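Local coordinates for aminopeptidase N family protein (Idiomarina loihiensis L2TR, PDB 4FGM) that is probably a zinc-dependent aminopeptidase of the M61 family, cleaving residues from the N-terminal end of peptides, at residues L53-N58 against W72-S77; Q302-E307 against Q349-S354. One frame throughout, in Å; residues are numbered along the deposited sequence.

Interaction 1. Residues L53-N58 against W72-S77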
loop_
_atom_site.group_PDB
_atom_site.type_symbol
_atom_site.label_atom_id
_atom_site.label_comp_id
_atom_site.label_asym_id
_atom_site.label_seq_id
_atom_site.Cartn_x
_atom_site.Cartn_y
_atom_site.Cartn_z
ATOM N N LEU A 53 0.622 17.829 -27.322
ATOM C CA LEU A 53 0.833 19.073 -26.593
ATOM C C LEU A 53 1.241 20.199 -27.542
ATOM O O LEU A 53 2.045 19.994 -28.448
ATOM C CB LEU A 53 1.912 18.878 -25.515
ATOM C CG LEU A 53 2.250 20.058 -24.591
ATOM C CD1 LEU A 53 2.637 19.549 -23.217
ATOM C CD2 LEU A 53 3.378 20.885 -25.187
ATOM N N HIS A 54 0.648 21.373 -27.358
ATOM C CA HIS A 54 0.997 22.541 -28.157
ATOM C C HIS A 54 0.776 23.780 -27.295
ATOM O O HIS A 54 0.170 23.697 -26.225
ATOM C CB HIS A 54 0.192 22.606 -29.462
ATOM C CG HIS A 54 -1.288 22.620 -29.274
ATOM N ND1 HIS A 54 -2.008 21.495 -28.927
ATOM C CD2 HIS A 54 -2.195 23.615 -29.411
ATOM C CE1 HIS A 54 -3.291 21.796 -28.866
ATOM N NE2 HIS A 54 -3.433 23.079 -29.155
ATOM N N ALA A 55 1.281 24.925 -27.733
ATOM C CA ALA A 55 1.145 26.135 -26.931
ATOM C C ALA A 55 0.674 27.316 -27.741
ATOM O O ALA A 55 0.761 27.318 -28.968
ATOM C CB ALA A 55 2.466 26.465 -26.279
ATOM N N GLU A 56 0.181 28.332 -27.045
ATOM C CA GLU A 56 -0.301 29.525 -27.721
ATOM C C GLU A 56 -0.141 30.735 -26.822
ATOM O O GLU A 56 -0.205 30.626 -25.595
ATOM C CB GLU A 56 -1.773 29.368 -28.108
ATOM C CG GLU A 56 -2.722 29.437 -26.927
ATOM C CD GLU A 56 -4.170 29.566 -27.347
ATOM O OE1 GLU A 56 -4.470 30.447 -28.180
ATOM O OE2 GLU A 56 -5.009 28.798 -26.833
ATOM N N SER A 57 0.079 31.887 -27.440
ATOM C CA SER A 57 0.236 33.121 -26.697
ATOM C C SER A 57 -0.165 34.290 -27.573
ATOM O O SER A 57 0.205 34.360 -28.744
ATOM C CB SER A 57 1.682 33.293 -26.232
ATOM O OG SER A 57 1.778 34.354 -25.296
ATOM N N ASN A 58 -0.947 35.193 -26.995
ATOM C CA ASN A 58 -1.405 36.379 -27.695
ATOM C C ASN A 58 -2.049 36.036 -29.033
ATOM O O ASN A 58 -1.766 36.671 -30.048
ATOM C CB ASN A 58 -0.232 37.338 -27.899
ATOM C CG ASN A 58 -0.679 38.769 -28.128
ATOM O OD1 ASN A 58 -1.627 39.248 -27.496
ATOM N ND2 ASN A 58 0.019 39.470 -29.018
ATOM N N TRP A 72 9.384 19.878 -21.223
ATOM C CA TRP A 72 9.165 20.683 -22.417
ATOM C C TRP A 72 9.738 22.084 -22.223
ATOM O O TRP A 72 9.843 22.570 -21.091
ATOM C CB TRP A 72 7.666 20.789 -22.720
ATOM C CG TRP A 72 7.053 19.541 -23.269
ATOM C CD1 TRP A 72 6.812 19.253 -24.579
ATOM C CD2 TRP A 72 6.617 18.405 -22.521
ATOM N NE1 TRP A 72 6.247 18.005 -24.695
ATOM C CE2 TRP A 72 6.116 17.463 -23.445
ATOM C CE3 TRP A 72 6.596 18.092 -21.156
ATOM C CZ2 TRP A 72 5.603 16.227 -23.050
ATOM C CZ3 TRP A 72 6.086 16.863 -20.762
ATOM C CH2 TRP A 72 5.594 15.946 -21.708
ATOM N N GLN A 73 10.105 22.727 -23.331
ATOM C CA GLN A 73 10.647 24.084 -23.286
ATOM C C GLN A 73 9.851 24.981 -24.235
ATOM O O GLN A 73 9.714 24.677 -25.426
ATOM C CB GLN A 73 12.123 24.087 -23.678
ATOM C CG GLN A 73 12.810 25.427 -23.450
ATOM C CD GLN A 73 14.303 25.377 -23.727
ATOM O OE1 GLN A 73 14.735 25.124 -24.854
ATOM N NE2 GLN A 73 15.101 25.621 -22.696
ATOM N N LEU A 74 9.323 26.076 -23.691
ATOM C CA LEU A 74 8.510 27.029 -24.450
ATOM C C LEU A 74 9.331 28.142 -25.080
ATOM O O LEU A 74 10.358 28.553 -24.536
ATOM C CB LEU A 74 7.469 27.686 -23.538
ATOM C CG LEU A 74 6.344 26.876 -22.900
ATOM C CD1 LEU A 74 5.701 27.709 -21.806
ATOM C CD2 LEU A 74 5.317 26.470 -23.957
ATOM N N ALA A 75 8.871 28.638 -26.224
ATOM C CA ALA A 75 9.555 29.745 -26.873
ATOM C C ALA A 75 9.242 30.965 -25.998
ATOM O O ALA A 75 8.261 30.962 -25.246
ATOM C CB ALA A 75 9.019 29.945 -28.281
ATOM N N ARG A 76 10.084 31.992 -26.080
ATOM C CA ARG A 76 9.898 33.215 -25.300
ATOM C C ARG A 76 8.601 33.936 -25.642
ATOM O O ARG A 76 8.135 33.894 -26.783
ATOM C CB ARG A 76 11.049 34.184 -25.555
ATOM C CG ARG A 76 12.388 33.753 -25.023
ATOM C CD ARG A 76 13.489 34.608 -25.629
ATOM N NE ARG A 76 14.780 34.339 -25.006
ATOM C CZ ARG A 76 15.105 34.729 -23.779
ATOM N NH1 ARG A 76 14.232 35.412 -23.047
ATOM N NH2 ARG A 76 16.296 34.427 -23.280
ATOM N N SER A 77 8.025 34.614 -24.656
ATOM C CA SER A 77 6.804 35.364 -24.889
ATOM C C SER A 77 6.639 36.464 -23.857
ATOM O O SER A 77 6.934 36.266 -22.683
ATOM C CB SER A 77 5.590 34.440 -24.857
ATOM O OG SER A 77 4.394 35.190 -25.020
#
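Leu53 spreads its two methyl groups over one face of the Trp72 indole. The pair joins the first and third strands of a three-stranded antiparallel beta meander (53-57, 60-68, 71-74) in the N-terminal part of the chain. Neither is an edge strand, since 53-57 also pairs with 81-91 and 71-74 with 30-32; segments 53-57 and 72-77 run in nearly the same direction, 11° apart. With CG anti to the backbone N (chi1 -178°), Leu53 sends CD1 over the five-membered ring in a CH-pi contact, 4.1 Å from the centroid and 10° off the ring normal. CD2 lies farther along the same face, 3.9 Å from Trp72 CD1. Leu113 touches both residues, while Val64, Val83 and Tyr85 also pack against Leu53, so the overlap belongs to an apolar layer. A serine in place of Trp72 would probably leave both Leu53 methyls without the flat surface they lie on and open a gap beside Leu113. Two residues further along each strand, Leu74 CD2 lies 3.7 Å from Ala55 CB. Beyond this pair the chemistry turns polar, as Ser57 and Ser77 face each other with their hydroxyls anti to their own backbone nitrogens. Ser57 OG is hydrogen-bonded to Pro80 O; His79 O, within reach of Ser77 OG, competes for the proton between the serines, whose OG atoms are 2.8 Å apart.

Interaction 2. Residues Q302-E307 against Q349-S354; sequences QLWFYE and QSVTES. With ZN (zinc ion), chain C; MAE (maleic acid), chain B.
The Trp304 indole meets Val351 and Thr352 obliquely, while CB of its own neighbour Phe305 sits 3.7 Å above the centre of one ring face. In the same short helix the rings of Phe305 and Tyr306 fit together: Phe305 CD1 lies over a face of the Tyr306 ring, and Tyr306 CG lies in plane at the edge of the Phe305 ring. Gln302 OE1 is at the edge of the Tyr306 ring, in its plane, and bonds to Thr419 OG1, which also binds the Tyr306 hydroxyl. Across the contact, Trp304 uses two parts of its side chain. Its CB is straddled by the branches of Val351, with CG2 the nearer at 3.8 Å. Its ring turns alongside Thr352, both side chains pointing the same way, because CG stands between the backbone N and the carbonyl carbon (chi1 65°); Trp304 CD1 then lies 3.9 Å from Thr352 CG2. The hydroxyl of Thr352 is engaged by Leu444 O, and Leu444 also touches Trp304, so helix 437-445 borders both partners. The helix carrying Val351 and Thr352 starts with a capping box: Glu353 N donates to Ser350 OG, and Ser350 N to Glu353 OE1. At the far end of 302-307, Glu307 turns to the metal. Its OE1 binds the zinc ion at 2.2 Å, and its OE2 lies 2.6 Å from O1 of the bound maleic acid, whose O2 coordinates the zinc ion at 2.3 Å. With His273 and His277 as the other protein ligands, this is the zinc site of an HExxH metallopeptidase with a downstream glutamate, the gluzincin arrangement.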
loop_
_atom_site.group_PDB
_atom_site.type_symbol
_atom_site.label_atom_id
_atom_site.label_comp_id
_atom_site.label_asym_id
_atom_site.label_seq_id
_atom_site.Cartn_x
_atom_site.Cartn_y
_atom_site.Cartn_z
ATOM N N GLN A 302 14.292 4.581 5.642
ATOM C CA GLN A 302 13.288 4.719 6.689
ATOM C C GLN A 302 11.906 4.088 6.484
ATOM O O GLN A 302 11.042 4.199 7.358
ATOM C CB GLN A 302 13.125 6.200 7.025
ATOM C CG GLN A 302 14.397 6.831 7.572
ATOM C CD GLN A 302 14.249 8.314 7.835
ATOM O OE1 GLN A 302 13.312 8.748 8.506
ATOM N NE2 GLN A 302 15.180 9.100 7.312
ATOM N N LEU A 303 11.682 3.419 5.357
ATOM C CA LEU A 303 10.376 2.806 5.131
ATOM C C LEU A 303 10.051 1.705 6.141
ATOM O O LEU A 303 8.895 1.294 6.261
ATOM C CB LEU A 303 10.276 2.268 3.706
ATOM C CG LEU A 303 10.330 3.343 2.611
ATOM C CD1 LEU A 303 10.054 2.704 1.256
ATOM C CD2 LEU A 303 9.303 4.437 2.893
ATOM N N TRP A 304 11.056 1.231 6.878
ATOM C CA TRP A 304 10.817 0.196 7.886
ATOM C C TRP A 304 9.941 0.814 8.966
ATOM O O TRP A 304 9.185 0.129 9.659
ATOM C CB TRP A 304 12.131 -0.276 8.527
ATOM C CG TRP A 304 12.850 0.783 9.334
ATOM C CD1 TRP A 304 13.849 1.617 8.896
ATOM C CD2 TRP A 304 12.628 1.118 10.711
ATOM N NE1 TRP A 304 14.258 2.444 9.915
ATOM C CE2 TRP A 304 13.527 2.162 11.037
ATOM C CE3 TRP A 304 11.758 0.638 11.700
ATOM C CZ2 TRP A 304 13.582 2.732 12.311
ATOM C CZ3 TRP A 304 11.814 1.206 12.973
ATOM C CH2 TRP A 304 12.721 2.243 13.265
ATOM N N PHE A 305 10.057 2.128 9.105
ATOM C CA PHE A 305 9.286 2.848 10.097
ATOM C C PHE A 305 7.989 3.382 9.490
ATOM O O PHE A 305 6.892 3.134 10.008
ATOM C CB PHE A 305 10.138 3.990 10.679
ATOM C CG PHE A 305 9.387 4.900 11.614
ATOM C CD1 PHE A 305 8.676 6.004 11.123
ATOM C CD2 PHE A 305 9.363 4.638 12.981
ATOM C CE1 PHE A 305 7.952 6.834 11.986
ATOM C CE2 PHE A 305 8.644 5.457 13.856
ATOM C CZ PHE A 305 7.934 6.561 13.358
ATOM N N TYR A 306 8.111 4.096 8.380
ATOM C CA TYR A 306 6.940 4.671 7.738
ATOM C C TYR A 306 5.957 3.650 7.182
ATOM O O TYR A 306 4.757 3.909 7.113
ATOM C CB TYR A 306 7.392 5.683 6.684
ATOM C CG TYR A 306 7.905 6.924 7.363
ATOM C CD1 TYR A 306 7.030 7.751 8.077
ATOM C CD2 TYR A 306 9.266 7.211 7.409
ATOM C CE1 TYR A 306 7.501 8.825 8.828
ATOM C CE2 TYR A 306 9.750 8.284 8.161
ATOM C CZ TYR A 306 8.858 9.083 8.872
ATOM O OH TYR A 306 9.318 10.112 9.657
ATOM N N GLU A 307 6.456 2.485 6.793
ATOM C CA GLU A 307 5.565 1.445 6.303
ATOM C C GLU A 307 5.393 0.391 7.394
ATOM O O GLU A 307 4.287 -0.106 7.612
ATOM C CB GLU A 307 6.109 0.807 5.022
ATOM C CG GLU A 307 5.967 1.682 3.777
ATOM C CD GLU A 307 4.538 2.150 3.543
ATOM O OE1 GLU A 307 3.628 1.645 4.220
ATOM O OE2 GLU A 307 4.326 3.020 2.677
ATOM N N GLN A 349 19.008 -9.780 2.925
ATOM C CA GLN A 349 18.808 -8.340 2.909
ATOM C C GLN A 349 18.302 -7.807 4.248
ATOM O O GLN A 349 17.403 -8.385 4.859
ATOM C CB GLN A 349 17.803 -8.017 1.799
ATOM C CG GLN A 349 17.561 -6.547 1.508
ATOM C CD GLN A 349 16.458 -6.352 0.475
ATOM O OE1 GLN A 349 15.296 -6.693 0.718
ATOM N NE2 GLN A 349 16.819 -5.809 -0.683
ATOM N N SER A 350 18.886 -6.708 4.712
ATOM C CA SER A 350 18.435 -6.111 5.965
ATOM C C SER A 350 17.205 -5.278 5.633
ATOM O O SER A 350 16.995 -4.909 4.474
ATOM C CB SER A 350 19.526 -5.225 6.586
ATOM O OG SER A 350 19.835 -4.113 5.770
ATOM N N VAL A 351 16.394 -4.987 6.643
ATOM C CA VAL A 351 15.175 -4.216 6.439
ATOM C C VAL A 351 15.450 -2.801 5.920
ATOM O O VAL A 351 14.701 -2.281 5.085
ATOM C CB VAL A 351 14.338 -4.148 7.745
ATOM C CG1 VAL A 351 14.930 -3.128 8.705
ATOM C CG2 VAL A 351 12.894 -3.819 7.420
ATOM N N THR A 352 16.526 -2.182 6.399
ATOM C CA THR A 352 16.864 -0.836 5.957
ATOM C C THR A 352 17.353 -0.869 4.518
ATOM O O THR A 352 17.090 0.048 3.737
ATOM C CB THR A 352 17.955 -0.200 6.845
ATOM O OG1 THR A 352 19.047 -1.116 7.006
ATOM C CG2 THR A 352 17.378 0.160 8.200
ATOM N N GLU A 353 18.073 -1.931 4.175
ATOM C CA GLU A 353 18.586 -2.105 2.821
ATOM C C GLU A 353 17.402 -2.257 1.859
ATOM O O GLU A 353 17.413 -1.713 0.760
ATOM C CB GLU A 353 19.490 -3.343 2.766
ATOM C CG GLU A 353 19.988 -3.719 1.387
ATOM C CD GLU A 353 20.843 -4.978 1.407
ATOM O OE1 GLU A 353 20.919 -5.632 2.479
ATOM O OE2 GLU A 353 21.430 -5.316 0.351
ATOM N N SER A 354 16.376 -2.985 2.295
ATOM C CA SER A 354 15.183 -3.207 1.484
ATOM C C SER A 354 14.447 -1.890 1.212
ATOM O O SER A 354 13.958 -1.659 0.099
ATOM C CB SER A 354 14.242 -4.193 2.188
ATOM O OG SER A 354 13.076 -4.434 1.422
HETATM ZN ZN ZN C . 1.609 2.237 3.578
HETATM C C1 MAE B . 1.258 1.924 0.942
HETATM O O1 MAE B . 2.523 1.896 1.140
HETATM O O2 MAE B . 0.573 2.719 1.626
HETATM C C2 MAE B . 0.706 1.051 -0.117
HETATM C C3 MAE B . 0.779 1.119 -1.444
HETATM C C4 MAE B . 1.472 2.136 -2.228
HETATM O O3 MAE B . 2.074 3.128 -1.775
HETATM O O4 MAE B . 1.466 1.926 -3.459
#

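From the N terminus, the chain first closes interaction 1: residues 53-58 and 72-77 meet after a short excursion through strand 60-68, within the beta-rich Peptidase M61 N-terminal range. The chain then runs through further strands and the helix bearing the two zinc-binding histidines before interaction 2 opens. There, 302-307 and 349-354 close a longer loop of 41 intervening residues, mostly the helices 308-320 and 326-342. The two loops are in series, neither nesting nor crossing, with centres about 44 Å apart and nearest atoms about 26 Å. Interaction 1, about 38 Å from the centre of the chain, ties together a peripheral meander; interaction 2 joins two core helices, the first leading into zinc ligand Glu307.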